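Local structure of probable thiosulfate sulfurtransferase (Thermus thermophilus, 2EG4) at residues 69-81 against 192-204. The protein probably transfers sulfur from thiosulfate to an acceptor such as cyanide, as rhodaneses do, and binds a zinc ion. Sequence-based numbering, arbitrary orientation.
Sequences EGLTSRLCRTAFF and HSGARSAVAFFVL. With ZN (zinc ion), chain C; SO4 (sulfate ion), chain D.
Cys76 and Val199 meet where helices 73-81 and 195-204, one from each rhodanese-like domain of this tandem protein, cross at 74° with their axes 7.5 Å apart. Cys76 CB rests on Val199 CG2 at 3.6 Å, and Ala198 CB lies 3.5 Å from Cys76 O, a small side chain that fits the close approach of the two backbones. Further along, Phe80 drives the CD1-CE1 edge of its ring into the face of Phe201, a T-shaped pair with planes at 83°; CG of Phe80 lies anti to the backbone N (chi1 -177°), carrying the ring across to its partner. At the other flank Arg77 runs out extended over Ala195 and clasps Ser193 O side-on with NE and NH2, each 2.9 Å away, both bonds bent and the oxygen tilted out of the guanidinium plane. Phe81 CE2 lies over the rim of one guanidinium face; NH1 donates to Leu31 O and NH2 also to Pro34 O. A leucine in place of Arg77 would probably leave all three carbonyls without these donors. Backbone N-H groups of His192, Ser193, Ala195 and Arg196 bind a sulfate, probably marking the rhodanese active-site pocket. Phe202 turns its edge to helix 73-81, CE2 lying 3.4 Å from Cys76 O.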
loop_
_atom_site.group_PDB
_atom_site.type_symbol
_atom_site.label_atom_id
_atom_site.label_comp_id
_atom_site.label_asym_id
_atom_site.label_seq_id
_atom_site.Cartn_x
_atom_site.Cartn_y
_atom_site.Cartn_z
ATOM N N GLU A 69 10.466 10.229 -2.818
ATOM C CA GLU A 69 11.177 10.523 -4.051
ATOM C C GLU A 69 10.768 9.462 -5.070
ATOM O O GLU A 69 11.360 8.376 -5.146
ATOM C CB GLU A 69 12.677 10.503 -3.778
ATOM C CG GLU A 69 13.534 10.935 -4.984
ATOM C CD GLU A 69 13.024 12.233 -5.576
ATOM O OE1 GLU A 69 12.836 13.201 -4.807
ATOM O OE2 GLU A 69 12.796 12.289 -6.808
ATOM N N GLY A 70 9.738 9.794 -5.832
ATOM C CA GLY A 70 9.218 8.864 -6.820
ATOM C C GLY A 70 8.107 8.014 -6.233
ATOM O O GLY A 70 7.822 8.063 -5.025
ATOM N N LEU A 71 7.480 7.212 -7.089
ATOM C CA LEU A 71 6.379 6.351 -6.665
ATOM C C LEU A 71 6.942 5.058 -6.093
ATOM O O LEU A 71 6.929 4.015 -6.743
ATOM C CB LEU A 71 5.483 6.044 -7.867
ATOM C CG LEU A 71 4.158 5.337 -7.568
ATOM C CD1 LEU A 71 3.180 6.230 -6.825
ATOM C CD2 LEU A 71 3.552 4.911 -8.923
ATOM N N THR A 72 7.394 5.132 -4.847
ATOM C CA THR A 72 8.022 4.006 -4.175
ATOM C C THR A 72 7.040 3.036 -3.524
ATOM O O THR A 72 5.885 3.383 -3.239
ATOM C CB THR A 72 8.970 4.517 -3.100
ATOM O OG1 THR A 72 8.185 5.118 -2.068
ATOM C CG2 THR A 72 9.916 5.577 -3.667
ATOM N N SER A 73 7.501 1.808 -3.293
ATOM C CA SER A 73 6.632 0.829 -2.672
ATOM C C SER A 73 6.424 1.243 -1.208
ATOM O O SER A 73 5.349 1.021 -0.668
ATOM C CB SER A 73 7.227 -0.587 -2.772
ATOM O OG SER A 73 8.386 -0.712 -1.987
ATOM N N ARG A 74 7.423 1.871 -0.589
ATOM C CA ARG A 74 7.227 2.298 0.806
ATOM C C ARG A 74 6.180 3.421 0.864
ATOM O O ARG A 74 5.357 3.448 1.766
ATOM C CB ARG A 74 8.546 2.722 1.477
ATOM C CG ARG A 74 9.157 3.973 0.931
ATOM C CD ARG A 74 10.613 4.145 1.398
ATOM N NE ARG A 74 11.210 5.225 0.630
ATOM C CZ ARG A 74 12.474 5.289 0.231
ATOM N NH1 ARG A 74 13.331 4.310 0.511
ATOM N NH2 ARG A 74 12.886 6.361 -0.439
ATOM N N LEU A 75 6.179 4.323 -0.117
ATOM C CA LEU A 75 5.173 5.378 -0.149
ATOM C C LEU A 75 3.765 4.800 -0.328
ATOM O O LEU A 75 2.857 5.141 0.402
ATOM C CB LEU A 75 5.473 6.356 -1.299
ATOM C CG LEU A 75 4.363 7.351 -1.655
ATOM C CD1 LEU A 75 4.152 8.334 -0.495
ATOM C CD2 LEU A 75 4.747 8.113 -2.928
ATOM N N CYS A 76 3.595 3.899 -1.286
ATOM C CA CYS A 76 2.268 3.354 -1.531
ATOM C C CYS A 76 1.765 2.409 -0.443
ATOM O O CYS A 76 0.585 2.427 -0.124
ATOM C CB CYS A 76 2.252 2.695 -2.898
ATOM S SG CYS A 76 2.517 3.881 -4.241
ATOM N N ARG A 77 2.638 1.622 0.167
ATOM C CA ARG A 77 2.118 0.742 1.220
ATOM C C ARG A 77 1.722 1.599 2.418
ATOM O O ARG A 77 0.711 1.349 3.050
ATOM C CB ARG A 77 3.136 -0.308 1.652
ATOM C CG ARG A 77 2.453 -1.475 2.406
ATOM C CD ARG A 77 3.491 -2.429 3.019
ATOM N NE ARG A 77 2.897 -3.684 3.504
ATOM C CZ ARG A 77 2.953 -4.118 4.762
ATOM N NH1 ARG A 77 3.574 -3.401 5.705
ATOM N NH2 ARG A 77 2.431 -5.300 5.071
ATOM N N THR A 78 2.496 2.649 2.685
ATOM C CA THR A 78 2.159 3.521 3.793
ATOM C C THR A 78 0.852 4.258 3.473
ATOM O O THR A 78 -0.028 4.331 4.326
ATOM C CB THR A 78 3.319 4.507 4.095
ATOM O OG1 THR A 78 4.521 3.750 4.360
ATOM C CG2 THR A 78 3.003 5.335 5.353
ATOM N N ALA A 79 0.712 4.791 2.253
ATOM C CA ALA A 79 -0.523 5.479 1.882
ATOM C C ALA A 79 -1.704 4.521 1.933
ATOM O O ALA A 79 -2.821 4.911 2.288
ATOM C CB ALA A 79 -0.401 6.088 0.475
ATOM N N PHE A 80 -1.444 3.274 1.570
ATOM C CA PHE A 80 -2.485 2.261 1.589
ATOM C C PHE A 80 -3.013 2.074 3.011
ATOM O O PHE A 80 -4.223 2.025 3.222
ATOM C CB PHE A 80 -1.980 0.932 1.055
ATOM C CG PHE A 80 -3.059 -0.118 0.997
ATOM C CD1 PHE A 80 -4.091 -0.019 0.059
ATOM C CD2 PHE A 80 -3.101 -1.139 1.942
ATOM C CE1 PHE A 80 -5.152 -0.920 0.073
ATOM C CE2 PHE A 80 -4.166 -2.051 1.960
ATOM C CZ PHE A 80 -5.187 -1.936 1.029
ATOM N N PHE A 81 -2.124 1.982 3.983
ATOM C CA PHE A 81 -2.586 1.837 5.366
ATOM C C PHE A 81 -3.384 3.061 5.821
ATOM O O PHE A 81 -4.424 2.929 6.466
ATOM C CB PHE A 81 -1.396 1.659 6.321
ATOM C CG PHE A 81 -0.895 0.252 6.417
ATOM C CD1 PHE A 81 -1.652 -0.723 7.067
ATOM C CD2 PHE A 81 0.339 -0.094 5.908
ATOM C CE1 PHE A 81 -1.165 -2.029 7.205
ATOM C CE2 PHE A 81 0.851 -1.398 6.039
ATOM C CZ PHE A 81 0.087 -2.372 6.696
ATOM N N HIS A 192 4.339 -9.974 -2.073
ATOM C CA HIS A 192 4.836 -10.657 -0.877
ATOM C C HIS A 192 4.141 -10.171 0.389
ATOM O O HIS A 192 3.623 -10.968 1.163
ATOM C CB HIS A 192 6.343 -10.476 -0.714
ATOM C CG HIS A 192 6.889 -11.135 0.515
ATOM N ND1 HIS A 192 7.576 -10.438 1.487
ATOM C CD2 HIS A 192 6.802 -12.413 0.957
ATOM C CE1 HIS A 192 7.888 -11.257 2.475
ATOM N NE2 HIS A 192 7.429 -12.460 2.179
ATOM N N SER A 193 4.120 -8.857 0.610
ATOM C CA SER A 193 3.451 -8.366 1.793
ATOM C C SER A 193 2.634 -7.128 1.485
ATOM O O SER A 193 2.442 -6.269 2.342
ATOM C CB SER A 193 4.437 -8.093 2.941
ATOM O OG SER A 193 5.386 -7.079 2.608
ATOM N N GLY A 194 2.174 -7.045 0.237
ATOM C CA GLY A 194 1.299 -5.956 -0.192
ATOM C C GLY A 194 1.884 -4.600 -0.535
ATOM O O GLY A 194 1.137 -3.649 -0.691
ATOM N N ALA A 195 3.207 -4.508 -0.659
ATOM C CA ALA A 195 3.870 -3.231 -0.957
ATOM C C ALA A 195 3.805 -2.867 -2.445
ATOM O O ALA A 195 3.257 -1.825 -2.815
ATOM C CB ALA A 195 5.353 -3.278 -0.459
ATOM N N ARG A 196 4.362 -3.707 -3.306
ATOM C CA ARG A 196 4.298 -3.421 -4.724
ATOM C C ARG A 196 2.864 -3.431 -5.214
ATOM O O ARG A 196 2.514 -2.719 -6.165
ATOM C CB ARG A 196 5.125 -4.421 -5.510
ATOM C CG ARG A 196 6.630 -4.199 -5.417
ATOM C CD ARG A 196 7.375 -5.370 -6.053
ATOM N NE ARG A 196 7.379 -6.526 -5.157
ATOM C CZ ARG A 196 7.934 -7.702 -5.442
ATOM N NH1 ARG A 196 8.523 -7.900 -6.619
ATOM N NH2 ARG A 196 7.954 -8.666 -4.524
ATOM N N SER A 197 2.021 -4.251 -4.582
ATOM C CA SER A 197 0.633 -4.298 -5.005
ATOM C C SER A 197 -0.088 -3.041 -4.588
ATOM O O SER A 197 -1.074 -2.662 -5.208
ATOM C CB SER A 197 -0.060 -5.581 -4.491
ATOM O OG SER A 197 0.199 -5.811 -3.115
ATOM N N ALA A 198 0.397 -2.375 -3.536
ATOM C CA ALA A 198 -0.204 -1.116 -3.115
ATOM C C ALA A 198 0.072 -0.090 -4.228
ATOM O O ALA A 198 -0.735 0.811 -4.488
ATOM C CB ALA A 198 0.430 -0.640 -1.816
ATOM N N VAL A 199 1.209 -0.241 -4.892
ATOM C CA VAL A 199 1.558 0.667 -5.983
ATOM C C VAL A 199 0.582 0.427 -7.135
ATOM O O VAL A 199 0.020 1.361 -7.695
ATOM C CB VAL A 199 3.007 0.429 -6.496
ATOM C CG1 VAL A 199 3.278 1.367 -7.703
ATOM C CG2 VAL A 199 4.024 0.744 -5.412
ATOM N N ALA A 200 0.375 -0.840 -7.472
ATOM C CA ALA A 200 -0.546 -1.187 -8.565
ATOM C C ALA A 200 -1.966 -0.776 -8.204
ATOM O O ALA A 200 -2.754 -0.366 -9.074
ATOM C CB ALA A 200 -0.468 -2.665 -8.837
ATOM N N PHE A 201 -2.283 -0.868 -6.911
ATOM C CA PHE A 201 -3.590 -0.497 -6.389
ATOM C C PHE A 201 -3.862 0.964 -6.732
ATOM O O PHE A 201 -4.870 1.277 -7.358
ATOM C CB PHE A 201 -3.622 -0.717 -4.859
ATOM C CG PHE A 201 -4.827 -0.122 -4.161
ATOM C CD1 PHE A 201 -6.010 -0.842 -4.030
ATOM C CD2 PHE A 201 -4.754 1.145 -3.597
ATOM C CE1 PHE A 201 -7.101 -0.318 -3.344
ATOM C CE2 PHE A 201 -5.854 1.691 -2.905
ATOM C CZ PHE A 201 -7.029 0.951 -2.781
ATOM N N PHE A 202 -2.959 1.862 -6.339
ATOM C CA PHE A 202 -3.153 3.281 -6.633
ATOM C C PHE A 202 -3.139 3.644 -8.114
ATOM O O PHE A 202 -3.907 4.515 -8.543
ATOM C CB PHE A 202 -2.124 4.124 -5.872
ATOM C CG PHE A 202 -2.421 4.228 -4.420
ATOM C CD1 PHE A 202 -3.561 4.906 -3.987
ATOM C CD2 PHE A 202 -1.603 3.607 -3.481
ATOM C CE1 PHE A 202 -3.886 4.962 -2.643
ATOM C CE2 PHE A 202 -1.917 3.656 -2.134
ATOM C CZ PHE A 202 -3.062 4.334 -1.708
ATOM N N VAL A 203 -2.287 2.986 -8.891
ATOM C CA VAL A 203 -2.219 3.257 -10.318
ATOM C C VAL A 203 -3.530 2.844 -10.969
ATOM O O VAL A 203 -4.150 3.627 -11.701
ATOM C CB VAL A 203 -1.082 2.467 -11.002
ATOM C CG1 VAL A 203 -1.184 2.616 -12.541
ATOM C CG2 VAL A 203 0.265 2.977 -10.514
ATOM N N LEU A 204 -3.960 1.613 -10.691
ATOM C CA LEU A 204 -5.193 1.112 -11.280
ATOM C C LEU A 204 -6.389 1.972 -10.890
ATOM O O LEU A 204 -7.239 2.276 -11.730
ATOM C CB LEU A 204 -5.435 -0.345 -10.868
ATOM C CG LEU A 204 -4.524 -1.383 -11.526
ATOM C CD1 LEU A 204 -4.793 -2.764 -10.960
ATOM C CD2 LEU A 204 -4.769 -1.389 -13.038
HETATM ZN ZN ZN C . 7.675 -14.077 3.491
HETATM S S SO4 D . 6.430 -6.792 -1.714
HETATM O O1 SO4 D . 7.793 -6.926 -1.102
HETATM O O2 SO4 D . 6.165 -7.991 -2.575
HETATM O O3 SO4 D . 5.397 -6.705 -0.629
HETATM O O4 SO4 D . 6.377 -5.551 -2.556
#